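Local structure of putative diguanylate cyclase (GGDEF) with PAS/PAC domain (Rhodopseudomonas palustris, 3LIF) at residues A[218-223]-A[235-240]. The protein is probably a membrane-bound diguanylate cyclase that makes c-di-GMP from two GTP, this chain being its extracellular PDC-fold sensor domain. Numbering follows the deposited sequence.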
loop_
_atom_site.group_PDB
_atom_site.type_symbol
_atom_site.label_atom_id
_atom_site.label_comp_id
_atom_site.label_asym_id
_atom_site.label_seq_id
_atom_site.Cartn_x
_atom_site.Cartn_y
_atom_site.Cartn_z
ATOM N N LEU A 218 -0.627 8.742 23.148
ATOM C CA LEU A 218 0.541 8.601 23.984
ATOM C C LEU A 218 1.745 9.293 23.398
ATOM O O LEU A 218 1.818 9.503 22.195
ATOM C CB LEU A 218 0.885 7.132 24.177
ATOM C CG LEU A 218 -0.145 6.412 25.005
ATOM C CD1 LEU A 218 0.096 4.934 24.906
ATOM C CD2 LEU A 218 0.033 6.932 26.412
ATOM N N THR A 219 2.710 9.607 24.252
ATOM C CA THR A 219 3.966 10.133 23.810
ATOM C C THR A 219 4.843 8.980 23.380
ATOM O O THR A 219 4.944 8.004 24.120
ATOM C CB THR A 219 4.681 10.798 24.972
ATOM O OG1 THR A 219 4.047 12.033 25.263
ATOM C CG2 THR A 219 6.135 11.119 24.624
ATOM N N LYS A 220 5.495 9.082 22.213
ATOM C CA LYS A 220 6.472 8.085 21.846
ATOM C C LYS A 220 7.540 8.580 20.935
ATOM O O LYS A 220 7.395 9.621 20.300
ATOM C CB LYS A 220 5.824 6.881 21.205
ATOM C CG LYS A 220 4.389 7.034 20.867
ATOM C CD LYS A 220 3.789 5.663 20.566
ATOM C CE LYS A 220 2.393 5.589 21.135
ATOM N NZ LYS A 220 1.626 4.512 20.461
ATOM N N TYR A 221 8.645 7.840 20.938
ATOM C CA TYR A 221 9.657 7.977 19.927
ATOM C C TYR A 221 9.191 7.251 18.670
ATOM O O TYR A 221 8.695 6.122 18.752
ATOM C CB TYR A 221 10.973 7.375 20.385
ATOM C CG TYR A 221 11.728 8.291 21.276
ATOM C CD1 TYR A 221 11.458 8.331 22.638
ATOM C CD2 TYR A 221 12.696 9.153 20.766
ATOM C CE1 TYR A 221 12.132 9.180 23.492
ATOM C CE2 TYR A 221 13.408 10.031 21.632
ATOM C CZ TYR A 221 13.110 10.036 23.002
ATOM O OH TYR A 221 13.786 10.884 23.887
ATOM N N LEU A 222 9.372 7.920 17.528
ATOM C CA LEU A 222 8.965 7.449 16.221
ATOM C C LEU A 222 10.120 7.499 15.218
ATOM O O LEU A 222 10.900 8.521 15.070
ATOM C CB LEU A 222 7.816 8.321 15.698
ATOM C CG LEU A 222 7.236 8.062 14.278
ATOM C CD1 LEU A 222 5.820 8.536 14.211
ATOM C CD2 LEU A 222 8.070 8.688 13.167
ATOM N N ALA A 223 10.254 6.403 14.505
ATOM C CA ALA A 223 11.208 6.391 13.425
ATOM C C ALA A 223 10.372 6.210 12.150
ATOM O O ALA A 223 9.394 5.433 12.146
ATOM C CB ALA A 223 12.165 5.251 13.598
ATOM N N THR A 235 6.278 3.977 9.285
ATOM C CA THR A 235 6.683 4.519 10.586
ATOM C C THR A 235 6.641 3.421 11.638
ATOM O O THR A 235 5.772 2.578 11.544
ATOM C CB THR A 235 5.740 5.626 11.026
ATOM O OG1 THR A 235 4.439 5.072 11.296
ATOM C CG2 THR A 235 5.630 6.741 9.952
ATOM N N VAL A 236 7.578 3.418 12.607
ATOM C CA VAL A 236 7.531 2.545 13.806
ATOM C C VAL A 236 7.591 3.432 15.006
ATOM O O VAL A 236 8.450 4.302 15.070
ATOM C CB VAL A 236 8.824 1.749 14.069
ATOM C CG1 VAL A 236 8.485 0.378 14.531
ATOM C CG2 VAL A 236 9.722 1.684 12.922
ATOM N N ALA A 237 6.772 3.151 16.008
ATOM C CA ALA A 237 6.784 3.934 17.244
ATOM C C ALA A 237 6.665 3.051 18.471
ATOM O O ALA A 237 6.119 1.953 18.399
ATOM C CB ALA A 237 5.680 4.921 17.238
ATOM N N ARG A 238 7.216 3.528 19.586
ATOM C CA ARG A 238 6.996 2.923 20.911
ATOM C C ARG A 238 6.948 3.965 22.013
ATOM O O ARG A 238 7.648 4.960 21.949
ATOM C CB ARG A 238 8.026 1.811 21.239
ATOM C CG ARG A 238 9.489 2.183 21.398
ATOM C CD ARG A 238 10.282 1.123 22.272
ATOM N NE ARG A 238 10.634 -0.165 21.612
ATOM C CZ ARG A 238 11.854 -0.486 21.113
ATOM N NH1 ARG A 238 12.890 0.348 21.173
ATOM N NH2 ARG A 238 12.074 -1.654 20.532
ATOM N N THR A 239 6.091 3.753 23.010
ATOM C CA THR A 239 6.133 4.568 24.219
ATOM C C THR A 239 7.470 4.323 24.842
ATOM O O THR A 239 8.038 3.251 24.710
ATOM C CB THR A 239 5.009 4.246 25.246
ATOM O OG1 THR A 239 4.885 2.844 25.386
ATOM C CG2 THR A 239 3.674 4.744 24.780
ATOM N N GLU A 240 7.991 5.352 25.493
ATOM C CA GLU A 240 9.302 5.263 26.107
ATOM C C GLU A 240 9.336 4.384 27.348
ATOM O O GLU A 240 10.200 3.509 27.451
ATOM C CB GLU A 240 9.804 6.618 26.545
ATOM C CG GLU A 240 10.874 6.415 27.596
ATOM C CD GLU A 240 11.616 7.679 27.926
ATOM O OE1 GLU A 240 11.416 8.697 27.202
ATOM O OE2 GLU A 240 12.401 7.649 28.904
#
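Ala-223 and Val-236 form an antiparallel hydrogen-bonded pair in the hairpin of strands 219-226 and 232-239, each giving its N-H to the other's carbonyl: Ala-223 N to Val-236 O and Val-236 N to Ala-223 O are both 2.8 Å and nearly straight. Two residues on, Arg-238 N reaches Tyr-221 O at 3.1 Å, whereas the return bond from Tyr-221 N to Arg-238 O is weak and doubtful. Three of the carbonyls also receive a CA-H: Tyr-221 O, 3.3 Å from Ala-237 CA, Val-236 O, approached by Leu-222 CA, and Ala-223 O, approached by Thr-235 CA.

Between these pairs, Leu-222 and Ala-237 meet through their CB atoms, 4.3 Å apart. The Tyr-221 ring, on the other face, has the Glu-240 side chain alongside it, pointing the same way, with ring and carboxylate planes 51° apart; Glu-240 OE1 lies in the ring plane at its edge, 3.8 Å from Tyr-221 CE1. Thr-239 CG2, anti to the carbonyl carbon, lies 3.6 Å from Leu-218 CD1, while Thr-239 OG1 bonds weakly to Pro-165 O. The amine of Lys-220 leads away from strand 235-239 and is satisfied by Gly-166 O and a salt bridge to Asp-216.

Neither strand is at an edge of its five-stranded antiparallel sheet, one of two with the same 2-1-5-4-3 order, as in double-PDC (dCache-like) sensors. Backbone hydrogen bonds join Lys-220 and Leu-222 to strand 206-212, Thr-235 and Ala-237 to strand 168-173. The long N-terminal helix 5-47 covers the face carrying Ala-223, Val-236 and Arg-238, with Met-17, Leu-20 and Leu-24 against it.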